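Local coordinates for protein pectate lyase (Bacillus, PDB 3VMV) that probably cleaves pectate, the polygalacturonate of plant cell walls, as a secreted lyase of polysaccharide lyase family 1, at residues 59-63 with 64-68; 209-213 with 214-218. All coordinates share one frame; numbering follows the deposited sequence.

Contact 1. Residues 59-63 with 64-68; sequences GNSPQ and SLIDV
Gln63 leans over the bend of the chain toward Asp67, four residues on. Its CB lies 3.5 Å from Leu65 O, so the root of the side chain lies against that backbone carbonyl. From there the chain runs out nearly straight: CG sits beside the backbone N (chi1 -62°) and CD continues the extended line (chi2 172°), which brings CD to 4.1 Å from Asp67 OD2. The flat amide at the tip and the carboxylate meet almost at right angles, with planes 87° apart, so they cannot stack. A long, polar, uncharged side chain suits a partly exposed place beside an acid. The carboxylate itself is held on its other oxygen, since OD1 forms a salt bridge with Arg98 of the adjacent strand 97-103. The bend lies within one coil of the right-handed parallel beta-helix of this family, where it joins strand 55-57 to strand 66-68 and so turns the chain from one face of the solenoid to another. Within 59-68 no direct backbone hydrogen bond closes it: Gln63 O and Leu65 N are 3.2 Å apart, but at a poor angle. A water bridges the bend instead, donating to Leu65 O at 2.9 Å and accepting a weak bond from Gln63 N. Deeper in, Ser61 and Ile66 approach each other, OG standing 3.9 Å from CD1. Serine suits this border because its small side chain can lie against a methyl group while its hydroxyl is hydrogen-bonded to Thr57 O. Isoleucine suits its buried place in strand 66-68, where it packs against Ile56, Ile97 and, on helix 28-40, Ile31.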
loop_
_atom_site.group_PDB
_atom_site.type_symbol
_atom_site.label_atom_id
_atom_site.label_comp_id
_atom_site.label_asym_id
_atom_site.label_seq_id
_atom_site.Cartn_x
_atom_site.Cartn_y
_atom_site.Cartn_z
ATOM N N GLY A 59 10.897 -18.955 -9.481
ATOM C CA GLY A 59 11.761 -19.750 -10.327
ATOM C C GLY A 59 12.745 -18.922 -11.147
ATOM O O GLY A 59 13.827 -19.410 -11.462
ATOM N N ASN A 60 12.384 -17.673 -11.483
ATOM C CA ASN A 60 13.312 -16.873 -12.298
ATOM C C ASN A 60 14.000 -15.727 -11.544
ATOM O O ASN A 60 14.600 -14.848 -12.163
ATOM C CB ASN A 60 12.687 -16.401 -13.646
ATOM C CG ASN A 60 11.548 -15.376 -13.472
ATOM O OD1 ASN A 60 11.516 -14.572 -12.526
ATOM N ND2 ASN A 60 10.633 -15.372 -14.472
ATOM N N SER A 61 13.930 -15.781 -10.211
ATOM C CA SER A 61 14.524 -14.765 -9.314
ATOM C C SER A 61 15.522 -15.430 -8.386
ATOM O O SER A 61 15.323 -16.583 -7.980
ATOM C CB SER A 61 13.443 -14.096 -8.456
ATOM O OG SER A 61 12.479 -13.503 -9.330
ATOM N N PRO A 62 16.586 -14.713 -8.059
ATOM C CA PRO A 62 17.682 -15.322 -7.289
ATOM C C PRO A 62 17.474 -15.281 -5.770
ATOM O O PRO A 62 18.188 -16.013 -5.074
ATOM C CB PRO A 62 18.884 -14.461 -7.667
ATOM C CG PRO A 62 18.271 -13.089 -7.928
ATOM C CD PRO A 62 16.938 -13.375 -8.585
ATOM N N GLN A 63 16.583 -14.430 -5.272
ATOM C CA GLN A 63 16.207 -14.399 -3.850
ATOM C C GLN A 63 14.708 -14.619 -3.761
ATOM O O GLN A 63 14.019 -14.585 -4.782
ATOM C CB GLN A 63 16.535 -13.034 -3.219
ATOM C CG GLN A 63 18.027 -12.736 -3.262
ATOM C CD GLN A 63 18.349 -11.324 -2.817
ATOM O OE1 GLN A 63 17.896 -10.868 -1.769
ATOM N NE2 GLN A 63 19.122 -10.625 -3.625
ATOM N N SER A 64 14.198 -14.811 -2.549
ATOM C CA SER A 64 12.768 -15.113 -2.380
ATOM C C SER A 64 11.868 -13.875 -2.471
ATOM O O SER A 64 10.652 -13.979 -2.338
ATOM C CB SER A 64 12.514 -15.795 -1.028
ATOM O OG SER A 64 13.124 -17.072 -1.010
ATOM N N LEU A 65 12.476 -12.714 -2.688
ATOM C CA LEU A 65 11.761 -11.454 -2.929
ATOM C C LEU A 65 12.650 -10.600 -3.812
ATOM O O LEU A 65 13.803 -10.949 -4.017
ATOM C CB LEU A 65 11.425 -10.742 -1.611
ATOM C CG LEU A 65 12.516 -10.526 -0.569
ATOM C CD1 LEU A 65 13.480 -9.410 -0.994
ATOM C CD2 LEU A 65 11.888 -10.182 0.771
ATOM N N ILE A 66 12.091 -9.533 -4.388
ATOM C CA ILE A 66 12.862 -8.583 -5.182
ATOM C C ILE A 66 13.314 -7.510 -4.210
ATOM O O ILE A 66 12.496 -6.775 -3.648
ATOM C CB ILE A 66 11.968 -7.977 -6.291
ATOM C CG1 ILE A 66 11.475 -9.090 -7.232
ATOM C CG2 ILE A 66 12.751 -6.909 -7.065
ATOM C CD1 ILE A 66 12.589 -9.856 -7.946
ATOM N N ASP A 67 14.615 -7.463 -3.970
ATOM C CA ASP A 67 15.221 -6.722 -2.871
ATOM C C ASP A 67 15.679 -5.358 -3.384
ATOM O O ASP A 67 16.804 -5.197 -3.886
ATOM C CB ASP A 67 16.410 -7.569 -2.371
ATOM C CG ASP A 67 16.786 -7.372 -0.890
ATOM O OD1 ASP A 67 16.114 -6.688 -0.140
ATOM O OD2 ASP A 67 17.829 -7.948 -0.499
ATOM N N VAL A 68 14.821 -4.356 -3.198
ATOM C CA VAL A 68 15.184 -2.948 -3.486
ATOM C C VAL A 68 15.912 -2.384 -2.280
ATOM O O VAL A 68 15.334 -1.746 -1.397
ATOM C CB VAL A 68 13.960 -2.103 -3.910
ATOM C CG1 VAL A 68 14.422 -0.688 -4.316
ATOM C CG2 VAL A 68 13.224 -2.794 -5.054
HETATM O O HOH W 1 15.604 -11.418 -6.259
#

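Contact 2. Residues 209-213 with 214-218; sequences PLIRY and ADVHM
Pro209 turns its CD toward the thioether of Met218, CD meeting SD at 3.5 Å. Methionine can make this approach because its chain bends at the end (chi3 76°), which also lays Met218 CE 3.7 Å from Pro209 CD. One layer nearer the turn, Ile211 CG2 meets Val216 CG2 at 3.8 Å. Ile211 CG2 also lies 4.0 Å from Ala214 CB, the single methyl of alanine packing against the isoleucine just after the turn. These apolar groups form the tight, buried part, with Tyr196 and Val239 packed around them. Replacing Pro209 by an alanine would probably leave the thioether without its ring partner, open a gap beside Met218 and remove proline's tolerance for the cis peptide bond that precedes it.

The looser side lies at the turn and on the outward flank. Tyr213 takes a positive phi (69°), and a weak bond of 2.7 Å from Ala214 N to Arg212 O spans it, which makes a gamma turn. Beyond it a water stands 2.9 Å from Tyr213 O and 2.7 Å from Asp215 OD1, a carboxylate that is also paired with Arg238. Arg212 points away from the apolar cluster, forms a salt bridge with Asp185 and makes a long, weak ion pair with a bound sulfate, probably from the crystallisation liquor. Aliphatic residues stacked inside the coil, with a sharp turn joining strands 210-212 and 215-219 of two faces, are characteristic of the right-handed parallel beta-helix of pectate lyases.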
loop_
_atom_site.group_PDB
_atom_site.type_symbol
_atom_site.label_atom_id
_atom_site.label_comp_id
_atom_site.label_asym_id
_atom_site.label_seq_id
_atom_site.Cartn_x
_atom_site.Cartn_y
_atom_site.Cartn_z
ATOM N N PRO A 209 -6.591 0.142 6.119
ATOM C CA PRO A 209 -5.420 -0.578 6.639
ATOM C C PRO A 209 -5.558 -0.819 8.158
ATOM O O PRO A 209 -6.432 -0.226 8.832
ATOM C CB PRO A 209 -4.269 0.416 6.402
ATOM C CG PRO A 209 -4.952 1.781 6.036
ATOM C CD PRO A 209 -6.421 1.591 6.257
ATOM N N LEU A 210 -4.657 -1.640 8.697
ATOM C CA LEU A 210 -4.353 -1.671 10.124
ATOM C C LEU A 210 -3.348 -0.540 10.347
ATOM O O LEU A 210 -2.260 -0.570 9.766
ATOM C CB LEU A 210 -3.750 -3.029 10.525
ATOM C CG LEU A 210 -3.547 -3.303 12.011
ATOM C CD1 LEU A 210 -3.120 -4.765 12.174
ATOM C CD2 LEU A 210 -2.501 -2.360 12.678
ATOM N N ILE A 211 -3.753 0.495 11.097
ATOM C CA ILE A 211 -2.880 1.656 11.268
ATOM C C ILE A 211 -2.487 1.780 12.717
ATOM O O ILE A 211 -3.343 1.980 13.571
ATOM C CB ILE A 211 -3.567 2.991 10.817
ATOM C CG1 ILE A 211 -4.138 2.874 9.408
ATOM C CG2 ILE A 211 -2.557 4.169 10.875
ATOM C CD1 ILE A 211 -5.076 4.029 9.072
ATOM N N ARG A 212 -1.180 1.723 12.992
ATOM C CA ARG A 212 -0.637 2.054 14.307
ATOM C C ARG A 212 0.094 3.385 14.249
ATOM O O ARG A 212 0.965 3.550 13.399
ATOM C CB ARG A 212 0.344 0.994 14.829
ATOM C CG ARG A 212 -0.296 -0.339 15.175
ATOM C CD ARG A 212 0.840 -1.312 15.509
ATOM N NE ARG A 212 0.398 -2.581 16.103
ATOM C CZ ARG A 212 0.263 -3.711 15.400
ATOM N NH1 ARG A 212 0.485 -3.737 14.084
ATOM N NH2 ARG A 212 -0.113 -4.816 16.033
ATOM N N TYR A 213 -0.256 4.312 15.156
ATOM C CA TYR A 213 0.481 5.597 15.379
ATOM C C TYR A 213 0.421 6.641 14.280
ATOM O O TYR A 213 0.403 7.858 14.575
ATOM C CB TYR A 213 2.006 5.396 15.687
ATOM C CG TYR A 213 2.291 4.434 16.813
ATOM C CD1 TYR A 213 2.091 4.812 18.148
ATOM C CD2 TYR A 213 2.708 3.142 16.540
ATOM C CE1 TYR A 213 2.318 3.909 19.203
ATOM C CE2 TYR A 213 2.939 2.246 17.579
ATOM C CZ TYR A 213 2.740 2.644 18.897
ATOM O OH TYR A 213 2.948 1.761 19.921
ATOM N N ALA A 214 0.428 6.182 13.027
ATOM C CA ALA A 214 0.636 7.093 11.880
ATOM C C ALA A 214 -0.517 8.063 11.603
ATOM O O ALA A 214 -1.666 7.764 11.917
ATOM C CB ALA A 214 0.877 6.284 10.648
ATOM N N ASP A 215 -0.156 9.217 11.024
ATOM C CA ASP A 215 -1.133 10.087 10.352
ATOM C C ASP A 215 -1.306 9.627 8.900
ATOM O O ASP A 215 -0.320 9.450 8.127
ATOM C CB ASP A 215 -0.636 11.531 10.377
ATOM C CG ASP A 215 -0.654 12.140 11.795
ATOM O OD1 ASP A 215 -1.384 11.627 12.650
ATOM O OD2 ASP A 215 0.107 13.111 12.039
ATOM N N VAL A 216 -2.580 9.446 8.534
ATOM C CA VAL A 216 -2.971 8.858 7.261
ATOM C C VAL A 216 -4.172 9.612 6.689
ATOM O O VAL A 216 -5.074 9.987 7.439
ATOM C CB VAL A 216 -3.344 7.388 7.480
ATOM C CG1 VAL A 216 -3.858 6.763 6.218
ATOM C CG2 VAL A 216 -2.144 6.625 8.035
ATOM N N HIS A 217 -4.176 9.856 5.382
ATOM C CA HIS A 217 -5.337 10.416 4.682
ATOM C C HIS A 217 -5.842 9.366 3.707
ATOM O O HIS A 217 -5.065 8.885 2.890
ATOM C CB HIS A 217 -4.877 11.670 3.961
ATOM C CG HIS A 217 -5.942 12.445 3.233
ATOM N ND1 HIS A 217 -5.606 13.278 2.188
ATOM C CD2 HIS A 217 -7.279 12.557 3.401
ATOM C CE1 HIS A 217 -6.700 13.894 1.756
ATOM N NE2 HIS A 217 -7.731 13.465 2.460
ATOM N N MET A 218 -7.118 9.009 3.807
ATOM C CA MET A 218 -7.756 8.135 2.830
ATOM C C MET A 218 -8.895 8.891 2.173
ATOM O O MET A 218 -9.864 9.260 2.869
ATOM C CB MET A 218 -8.307 6.895 3.505
ATOM C CG MET A 218 -7.262 6.183 4.342
ATOM S SD MET A 218 -7.802 4.528 4.863
ATOM C CE MET A 218 -7.601 3.560 3.371
HETATM O O HOH W 2 -0.598 10.548 14.972
#

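Overall arrangement
Contact 1 and contact 2 lie on opposite sides of the chain's centre, about 29 Å apart between centres, yet they belong to one framework: strands 66-68 and 210-212 are linked through successive parallel neighbours, 97-103, 123-126, 156-158 and 177-181, along one face of the beta-helix. Contact 1 is a surface bend leading into this face, near the helix 28-40. Contact 2 is largely buried and leads out of the face, into strand 215-219. Their chemistry follows their places. In 59-68 the contacts are mainly polar and water-mediated, while the apolar residues of the strand turn to the interior; in 209-218 aliphatic packing dominates, and polar groups are confined to the corner and the outer flank.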